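Local structure of protein B (Streptococcus agalactiae, 5H6I) at residues 160-163 with 164-167; 114-117 with 118-121; 125-128 with 129-133. The protein permeabilises membranes as a secreted pore-forming toxin, the CAMP factor, and is also classed among the bacterial proteins that bind the Fc part of IgG. All coordinates share one frame; numbering follows the deposited sequence.

Contact 1 of 3, residues 160-163 with 164-167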
ATOM      1  N   GLN A 160      -8.509 -12.926   7.283  1.00 56.78           N
ATOM      2  CA  GLN A 160      -8.167 -14.303   7.622  1.00 59.44           C
ATOM      3  C   GLN A 160      -8.636 -15.279   6.551  1.00 54.48           C
ATOM      4  O   GLN A 160      -8.062 -16.365   6.410  1.00 70.42           O
ATOM      5  CB  GLN A 160      -8.765 -14.674   8.980  1.00 63.29           C
ATOM      6  CG  GLN A 160      -8.220 -13.861  10.143  1.00 72.24           C
ATOM      7  CD  GLN A 160      -6.883 -14.374  10.640  1.00 88.20           C
ATOM      8  OE1 GLN A 160      -6.708 -15.573  10.863  1.00 81.30           O
ATOM      9  NE2 GLN A 160      -5.930 -13.466  10.819  1.00 75.15           N
ATOM     10  N   LYS A 161      -9.668 -14.913   5.788  1.00 49.77           N
ATOM     11  CA  LYS A 161     -10.186 -15.815   4.765  1.00 50.01           C
ATOM     12  C   LYS A 161      -9.253 -15.886   3.562  1.00 60.54           C
ATOM     13  O   LYS A 161      -9.015 -16.971   3.018  1.00 59.36           O
ATOM     14  CB  LYS A 161     -11.585 -15.374   4.338  1.00 43.45           C
ATOM     15  CG  LYS A 161     -12.150 -16.149   3.159  1.00 56.62           C
ATOM     16  CD  LYS A 161     -13.427 -15.508   2.640  1.00 63.79           C
ATOM     17  CE  LYS A 161     -13.892 -16.167   1.351  1.00 72.29           C
ATOM     18  NZ  LYS A 161     -14.987 -15.396   0.698  1.00 71.75           N
ATOM     19  N   VAL A 162      -8.710 -14.743   3.131  1.00 58.20           N
ATOM     20  CA  VAL A 162      -7.820 -14.741   1.976  1.00 61.62           C
ATOM     21  C   VAL A 162      -6.467 -15.359   2.303  1.00 57.80           C
ATOM     22  O   VAL A 162      -5.698 -15.673   1.387  1.00 55.57           O
ATOM     23  CB  VAL A 162      -7.640 -13.314   1.421  1.00 55.37           C
ATOM     24  CG1 VAL A 162      -8.984 -12.725   1.024  1.00 49.73           C
ATOM     25  CG2 VAL A 162      -6.934 -12.428   2.436  1.00 47.56           C
ATOM     26  N   LEU A 163      -6.152 -15.541   3.588  1.00 55.17           N
ATOM     27  CA  LEU A 163      -4.920 -16.232   3.953  1.00 51.29           C
ATOM     28  C   LEU A 163      -4.950 -17.690   3.517  1.00 57.69           C
ATOM     29  O   LEU A 163      -3.900 -18.272   3.218  1.00 64.59           O
ATOM     30  CB  LEU A 163      -4.687 -16.139   5.461  1.00 52.21           C
ATOM     31  CG  LEU A 163      -4.051 -14.854   5.991  1.00 63.29           C
ATOM     32  CD1 LEU A 163      -3.954 -14.898   7.507  1.00 65.45           C
ATOM     33  CD2 LEU A 163      -2.680 -14.635   5.370  1.00 60.54           C
ATOM     34  N   THR A 164      -6.135 -18.296   3.475  1.00 44.49           N
ATOM     35  CA  THR A 164      -6.286 -19.682   3.053  1.00 57.33           C
ATOM     36  C   THR A 164      -6.334 -19.840   1.539  1.00 57.26           C
ATOM     37  O   THR A 164      -6.520 -20.963   1.056  1.00 61.28           O
ATOM     38  CB  THR A 164      -7.548 -20.288   3.673  1.00 65.82           C
ATOM     39  OG1 THR A 164      -8.709 -19.734   3.040  1.00 69.66           O
ATOM     40  CG2 THR A 164      -7.603 -19.991   5.166  1.00 59.20           C
ATOM     41  N   TYR A 165      -6.178 -18.755   0.783  1.00 55.11           N
ATOM     42  CA  TYR A 165      -6.151 -18.842  -0.666  1.00 54.25           C
ATOM     43  C   TYR A 165      -4.848 -19.498  -1.122  1.00 45.49           C
ATOM     44  O   TYR A 165      -3.841 -19.458  -0.411  1.00 48.18           O
ATOM     45  CB  TYR A 165      -6.294 -17.452  -1.286  1.00 58.62           C
ATOM     46  CG  TYR A 165      -7.707 -16.899  -1.288  1.00 57.72           C
ATOM     47  CD1 TYR A 165      -8.648 -17.321  -0.357  1.00 63.11           C
ATOM     48  CD2 TYR A 165      -8.097 -15.951  -2.225  1.00 57.10           C
ATOM     49  CE1 TYR A 165      -9.934 -16.813  -0.357  1.00 59.08           C
ATOM     50  CE2 TYR A 165      -9.381 -15.436  -2.232  1.00 58.24           C
ATOM     51  CZ  TYR A 165     -10.295 -15.872  -1.297  1.00 58.57           C
ATOM     52  OH  TYR A 165     -11.575 -15.365  -1.301  1.00 62.39           O
ATOM     53  N   PRO A 166      -4.843 -20.116  -2.303  1.00 44.48           N
ATOM     54  CA  PRO A 166      -3.629 -20.801  -2.761  1.00 48.93           C
ATOM     55  C   PRO A 166      -2.526 -19.820  -3.125  1.00 49.09           C
ATOM     56  O   PRO A 166      -2.776 -18.705  -3.589  1.00 46.85           O
ATOM     57  CB  PRO A 166      -4.100 -21.581  -3.998  1.00 53.76           C
ATOM     58  CG  PRO A 166      -5.598 -21.521  -3.976  1.00 57.13           C
ATOM     59  CD  PRO A 166      -5.951 -20.265  -3.258  1.00 40.26           C
ATOM     60  N   ASP A 167      -1.288 -20.254  -2.904  1.00 54.80           N
ATOM     61  CA  ASP A 167      -0.127 -19.487  -3.321  1.00 43.97           C
ATOM     62  C   ASP A 167       0.124 -19.676  -4.815  1.00 44.41           C
ATOM     63  O   ASP A 167      -0.362 -20.623  -5.440  1.00 60.85           O
ATOM     64  CB  ASP A 167       1.115 -19.904  -2.531  1.00 53.27           C
ATOM     65  CG  ASP A 167       1.048 -19.494  -1.073  1.00 68.76           C
ATOM     66  OD1 ASP A 167       0.422 -18.456  -0.775  1.00 65.17           O
ATOM     67  OD2 ASP A 167       1.624 -20.210  -0.226  1.00 70.11           O
TER
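The carbonyl oxygen of K161 is gripped twice by T164. The hydroxyl OG1 of T164 donates to K161 O at 2.8 Å, lying in the carbonyl plane with a C=O...OG1 angle of 153°, whereas the backbone N of T164 reaches the same K161 O at 3.2 Å from above that plane. The two donors thus use separate directions around one acceptor. The hydroxyl gets there because T164 holds OG1 between its own backbone N and carbonyl carbon (chi1 72°), folded back over the preceding turn, which leaves the methyl CG2 near Q160 O. One residue on, Y165 N donates to V162 O at 3.2 Å. Both backbone bonds are therefore of the i to i+3 kind, with their donors above the carbonyl planes, where the chain passes from helix 145-163 into the loop.

The Y165 ring is laid back against this turn. V162 CA sits over one ring face, 3.9 Å from the centroid and 22° off the normal, which meets the criteria for a CH-pi contact. V162 CG1 adds apolar contact at 4.1 Å from Y165 CZ. K161 supports the phenol end: its extended chain crosses the tyrosine obliquely and brings CE to 3.6 Å from Y165 OH, nearer than NZ, which stays 4.0 Å from that OH. The hydroxyl has its hydrogen-bonding partner in D126.

V162 is the buried member of the group; its side chain packs on A123 and L116. The stretch forms the exit from helix 145-163 into the long loop before helix 179-196. Y165 leans on Q122 and A123 of helix 121-139, L163 meets F111 and H115 of helix 93-115, and K119, from the loop between those two helices, hydrogen-bonds through NZ to the carbonyls of L163 and Y165.

Contact 2 of 3, residues 114-117 with 118-121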
ATOM      1  N   GLN A 114       2.350  -7.445   3.753  1.00 57.66           N
ATOM      2  CA  GLN A 114       3.205  -8.345   4.515  1.00 65.32           C
ATOM      3  C   GLN A 114       2.837  -9.816   4.368  1.00 65.84           C
ATOM      4  O   GLN A 114       3.678 -10.675   4.659  1.00 69.56           O
ATOM      5  CB  GLN A 114       3.169  -7.977   6.002  1.00 65.91           C
ATOM      6  CG  GLN A 114       3.621  -6.562   6.319  1.00 64.72           C
ATOM      7  CD  GLN A 114       3.355  -6.178   7.762  1.00 84.47           C
ATOM      8  OE1 GLN A 114       2.616  -6.861   8.473  1.00 86.03           O
ATOM      9  NE2 GLN A 114       3.956  -5.079   8.203  1.00 90.69           N
ATOM     10  N   HIS A 115       1.618 -10.137   3.929  1.00 63.12           N
ATOM     11  CA  HIS A 115       1.144 -11.515   3.978  1.00 59.93           C
ATOM     12  C   HIS A 115       0.502 -12.033   2.698  1.00 52.09           C
ATOM     13  O   HIS A 115       0.253 -13.240   2.614  1.00 62.98           O
ATOM     14  CB  HIS A 115       0.136 -11.690   5.125  1.00 64.00           C
ATOM     15  CG  HIS A 115       0.696 -11.375   6.476  1.00 65.64           C
ATOM     16  ND1 HIS A 115       0.828 -10.086   6.945  1.00 74.09           N
ATOM     17  CD2 HIS A 115       1.159 -12.181   7.460  1.00 67.14           C
ATOM     18  CE1 HIS A 115       1.348 -10.112   8.159  1.00 72.45           C
ATOM     19  NE2 HIS A 115       1.558 -11.371   8.495  1.00 77.49           N
ATOM     20  N   LEU A 116       0.224 -11.185   1.708  1.00 53.48           N
ATOM     21  CA  LEU A 116      -0.532 -11.613   0.535  1.00 45.75           C
ATOM     22  C   LEU A 116       0.247 -11.484  -0.769  1.00 56.11           C
ATOM     23  O   LEU A 116      -0.347 -11.631  -1.845  1.00 61.81           O
ATOM     24  CB  LEU A 116      -1.843 -10.827   0.437  1.00 42.41           C
ATOM     25  CG  LEU A 116      -2.786 -10.921   1.639  1.00 52.60           C
ATOM     26  CD1 LEU A 116      -4.104 -10.222   1.342  1.00 38.72           C
ATOM     27  CD2 LEU A 116      -3.023 -12.373   2.035  1.00 43.37           C
ATOM     28  N   ALA A 117       1.556 -11.227  -0.709  1.00 38.57           N
ATOM     29  CA  ALA A 117       2.319 -11.014  -1.935  1.00 46.67           C
ATOM     30  C   ALA A 117       2.460 -12.293  -2.753  1.00 53.04           C
ATOM     31  O   ALA A 117       2.571 -12.228  -3.983  1.00 66.46           O
ATOM     32  CB  ALA A 117       3.696 -10.441  -1.603  1.00 52.05           C
ATOM     33  N   ASN A 118       2.459 -13.454  -2.103  1.00 60.04           N
ATOM     34  CA  ASN A 118       2.607 -14.729  -2.793  1.00 59.92           C
ATOM     35  C   ASN A 118       1.276 -15.358  -3.180  1.00 55.43           C
ATOM     36  O   ASN A 118       1.269 -16.452  -3.755  1.00 55.76           O
ATOM     37  CB  ASN A 118       3.398 -15.713  -1.924  1.00 54.17           C
ATOM     38  CG  ASN A 118       4.760 -15.181  -1.534  1.00 64.03           C
ATOM     39  OD1 ASN A 118       5.333 -14.342  -2.228  1.00 67.33           O
ATOM     40  ND2 ASN A 118       5.287 -15.668  -0.417  1.00 69.74           N
ATOM     41  N   LYS A 119       0.158 -14.703  -2.883  1.00 42.51           N
ATOM     42  CA  LYS A 119      -1.148 -15.281  -3.149  1.00 52.36           C
ATOM     43  C   LYS A 119      -1.531 -15.117  -4.616  1.00 42.53           C
ATOM     44  O   LYS A 119      -0.937 -14.333  -5.360  1.00 53.42           O
ATOM     45  CB  LYS A 119      -2.211 -14.632  -2.262  1.00 46.86           C
ATOM     46  CG  LYS A 119      -2.072 -14.956  -0.786  1.00 53.99           C
ATOM     47  CD  LYS A 119      -2.223 -16.445  -0.537  1.00 53.83           C
ATOM     48  CE  LYS A 119      -2.079 -16.771   0.939  1.00 61.25           C
ATOM     49  NZ  LYS A 119      -2.167 -18.236   1.193  1.00 64.20           N
ATOM     50  N   VAL A 120      -2.546 -15.875  -5.026  1.00 51.80           N
ATOM     51  CA  VAL A 120      -3.133 -15.718  -6.351  1.00 57.36           C
ATOM     52  C   VAL A 120      -3.845 -14.373  -6.399  1.00 49.05           C
ATOM     53  O   VAL A 120      -4.066 -13.740  -5.359  1.00 47.35           O
ATOM     54  CB  VAL A 120      -4.094 -16.874  -6.688  1.00 48.81           C
ATOM     55  CG1 VAL A 120      -3.317 -18.165  -6.894  1.00 48.57           C
ATOM     56  CG2 VAL A 120      -5.131 -17.039  -5.590  1.00 46.13           C
ATOM     57  N   SER A 121      -4.214 -13.932  -7.604  1.00 53.03           N
ATOM     58  CA  SER A 121      -4.762 -12.590  -7.770  1.00 42.43           C
ATOM     59  C   SER A 121      -6.052 -12.392  -6.983  1.00 46.25           C
ATOM     60  O   SER A 121      -6.358 -11.269  -6.570  1.00 46.56           O
ATOM     61  CB  SER A 121      -4.999 -12.304  -9.252  1.00 45.37           C
ATOM     62  OG  SER A 121      -3.799 -12.439  -9.995  1.00 60.45           O
TER
HETATM   63  O   HOH W   1       4.615 -13.564  -5.317  1.00 53.32           O
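The flat carboxamide of N118 sits beside the peptide carbonyl of A117, its OD1 lying 3.6 Å from A117 C, and both groups belong to a type I beta turn running from L116 to K119. A water bridges their oxygens, donating to A117 O at 2.8 Å and to N118 OD1 at 3.3 Å, and so links the side chain to the A117 carbonyl within the turn. The other flat group, the H115 imidazole, has its ring partner in F111, with the two planes only about 15° apart.

The evidence for the turn is the 5.2 Å separation of L116 CA from K119 CA, together with the backbone of the two corner residues: A117 has helical phi and psi, and N118 has psi close to zero. The closing bond supports it further. K119 N donates to L116 O at 3.3 Å with an N-H...O angle of 161°, and the donor stands above the carbonyl plane.

This turn connects helix 93-115 to helix 121-139 and lies within the region assigned to binding the IgG constant region. L116 is buried at its start and packs on V162, L163, N124 and M127. The K119 chain, bent at chi2 (-62°), heads for its carbonyl partners on Y165 and L163. On the way its CG passes 3.9 Å from CD2 of L116, so the aliphatic root of the lysine rests on the leucine.

Contact 3 of 3, residues 125-128 with 129-133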
ATOM      1  N   ILE A 125      -7.687  -9.125  -4.853  1.00 48.79           N
ATOM      2  CA  ILE A 125      -8.887  -8.608  -5.503  1.00 45.63           C
ATOM      3  C   ILE A 125     -10.062  -8.616  -4.532  1.00 51.65           C
ATOM      4  O   ILE A 125     -10.779  -7.618  -4.391  1.00 53.71           O
ATOM      5  CB  ILE A 125      -9.199  -9.420  -6.773  1.00 48.90           C
ATOM      6  CG1 ILE A 125      -8.276  -9.002  -7.919  1.00 46.56           C
ATOM      7  CG2 ILE A 125     -10.657  -9.247  -7.177  1.00 44.51           C
ATOM      8  CD1 ILE A 125      -8.558  -9.727  -9.217  1.00 41.22           C
ATOM      9  N   ASP A 126     -10.273  -9.740  -3.846  1.00 53.55           N
ATOM     10  CA  ASP A 126     -11.391  -9.835  -2.914  1.00 55.98           C
ATOM     11  C   ASP A 126     -11.198  -8.911  -1.719  1.00 57.65           C
ATOM     12  O   ASP A 126     -12.159  -8.304  -1.234  1.00 56.99           O
ATOM     13  CB  ASP A 126     -11.568 -11.282  -2.451  1.00 45.57           C
ATOM     14  CG  ASP A 126     -12.076 -12.188  -3.554  1.00 50.02           C
ATOM     15  OD1 ASP A 126     -12.513 -11.666  -4.602  1.00 53.36           O
ATOM     16  OD2 ASP A 126     -12.037 -13.424  -3.374  1.00 60.80           O
ATOM     17  N   MET A 127      -9.961  -8.783  -1.236  1.00 43.53           N
ATOM     18  CA  MET A 127      -9.708  -7.952  -0.065  1.00 45.11           C
ATOM     19  C   MET A 127      -9.770  -6.467  -0.405  1.00 56.54           C
ATOM     20  O   MET A 127     -10.279  -5.668   0.390  1.00 49.08           O
ATOM     21  CB  MET A 127      -8.356  -8.308   0.550  1.00 41.55           C
ATOM     22  CG  MET A 127      -8.360  -8.301   2.065  1.00 57.77           C
ATOM     23  SD  MET A 127      -7.799  -6.730   2.731  1.00 83.60           S
ATOM     24  CE  MET A 127      -6.055  -6.836   2.349  1.00 65.05           C
ATOM     25  N   GLY A 128      -9.255  -6.075  -1.573  1.00 52.22           N
ATOM     26  CA  GLY A 128      -9.416  -4.700  -2.013  1.00 51.24           C
ATOM     27  C   GLY A 128     -10.870  -4.316  -2.197  1.00 50.83           C
ATOM     28  O   GLY A 128     -11.237  -3.150  -2.028  1.00 52.98           O
ATOM     29  N   PHE A 129     -11.716  -5.288  -2.543  1.00 47.10           N
ATOM     30  CA  PHE A 129     -13.152  -5.043  -2.618  1.00 49.86           C
ATOM     31  C   PHE A 129     -13.737  -4.781  -1.236  1.00 57.80           C
ATOM     32  O   PHE A 129     -14.654  -3.964  -1.087  1.00 57.71           O
ATOM     33  CB  PHE A 129     -13.844  -6.235  -3.281  1.00 54.26           C
ATOM     34  CG  PHE A 129     -15.253  -5.957  -3.718  1.00 65.08           C
ATOM     35  CD1 PHE A 129     -15.512  -5.065  -4.744  1.00 68.68           C
ATOM     36  CD2 PHE A 129     -16.319  -6.598  -3.108  1.00 78.62           C
ATOM     37  CE1 PHE A 129     -16.808  -4.813  -5.151  1.00 70.53           C
ATOM     38  CE2 PHE A 129     -17.617  -6.351  -3.510  1.00 75.16           C
ATOM     39  CZ  PHE A 129     -17.862  -5.457  -4.533  1.00 68.94           C
ATOM     40  N   GLY A 130     -13.219  -5.463  -0.213  1.00 53.65           N
ATOM     41  CA  GLY A 130     -13.718  -5.248   1.136  1.00 50.24           C
ATOM     42  C   GLY A 130     -13.311  -3.903   1.705  1.00 50.25           C
ATOM     43  O   GLY A 130     -14.107  -3.235   2.370  1.00 46.33           O
ATOM     44  N   ILE A 131     -12.064  -3.490   1.462  1.00 47.90           N
ATOM     45  CA  ILE A 131     -11.620  -2.170   1.904  1.00 56.88           C
ATOM     46  C   ILE A 131     -12.421  -1.083   1.203  1.00 51.31           C
ATOM     47  O   ILE A 131     -12.736  -0.042   1.794  1.00 48.36           O
ATOM     48  CB  ILE A 131     -10.108  -2.004   1.665  1.00 62.77           C
ATOM     49  CG1 ILE A 131      -9.332  -3.144   2.330  1.00 53.75           C
ATOM     50  CG2 ILE A 131      -9.626  -0.658   2.189  1.00 49.21           C
ATOM     51  CD1 ILE A 131      -7.833  -3.037   2.156  1.00 57.18           C
ATOM     52  N   THR A 132     -12.765  -1.307  -0.067  1.00 52.88           N
ATOM     53  CA  THR A 132     -13.636  -0.378  -0.780  1.00 42.86           C
ATOM     54  C   THR A 132     -14.986  -0.257  -0.083  1.00 52.66           C
ATOM     55  O   THR A 132     -15.501   0.849   0.112  1.00 54.37           O
ATOM     56  CB  THR A 132     -13.813  -0.837  -2.229  1.00 51.84           C
ATOM     57  OG1 THR A 132     -12.603  -0.602  -2.961  1.00 44.07           O
ATOM     58  CG2 THR A 132     -14.962  -0.091  -2.896  1.00 35.79           C
ATOM     59  N   LYS A 133     -15.566  -1.393   0.313  1.00 55.41           N
ATOM     60  CA  LYS A 133     -16.842  -1.367   1.020  1.00 51.84           C
ATOM     61  C   LYS A 133     -16.729  -0.647   2.357  1.00 52.17           C
ATOM     62  O   LYS A 133     -17.704  -0.050   2.824  1.00 54.04           O
ATOM     63  CB  LYS A 133     -17.356  -2.793   1.226  1.00 58.48           C
ATOM     64  CG  LYS A 133     -18.350  -3.249   0.173  1.00 64.36           C
ATOM     65  CD  LYS A 133     -18.182  -4.725  -0.162  1.00 69.05           C
ATOM     66  CE  LYS A 133     -18.651  -5.611   0.980  1.00 78.22           C
ATOM     67  NZ  LYS A 133     -18.528  -7.058   0.645  1.00 79.63           N
TER
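I125 opens the turn through its carbonyl oxygen, which accepts F129 N at 3.1 Å, the first of the i to i+4 bonds between 125-128 and 129-133. F129 CB settles against this backbone too, 3.4 Å from D126 O. The carbonyl of D126 takes G130 N at 3.2 Å in turn, while its carboxylate is held from beyond the two segments, OD1 by Q122 one turn earlier in the same helix and OD2 by Y165.

M127 comes next. Its O accepts I131 N at 3.0 Å with an N-H...O angle of 164°, the straightest of the four backbone bonds between the segments. On the same face its bent side chain carries SD to 3.7 Å from I131 CD1, an apolar contact between buried residues. The pair faces helix 93-115, where M127 touches S112 and I131 touches V105, A108 and I109; both also meet Y64.

G128 closes the segment, and its carbonyl oxygen is shared. T132 N donates to G128 O at 3.1 Å and T132 OG1 donates to the same oxygen at 3.0 Å, arriving from opposite faces of the carbonyl plane. The threonine hydroxyl points back along the helix because OG1 lies anti to its own carbonyl carbon (chi1 -73°). The chemistry implies a helix 121-139 with two characters here: a sulfur-and-methyl face turned to its neighbour, and a threonine whose hydroxyl donates to a carbonyl of its own helix.

How the contacts relate
From the N terminus the order is contact 2, contact 3, contact 1, and the three lie in series, neither nested nor crossed. Contact 2 turns the chain from helix 93-115 into helix 121-139; contact 3 lies within the latter and closes no loop; contact 1 leads out of helix 145-163. They are nevertheless joined: contact 2 to contact 1 through the K119 ammonium, contact 1 to contact 3 through the Y165 hydroxyl. L116 CD1 packs 4.0 Å from M127 CE, linking 114-117 with 125-128. Three consecutive helices are thus tied near one end of their bundle.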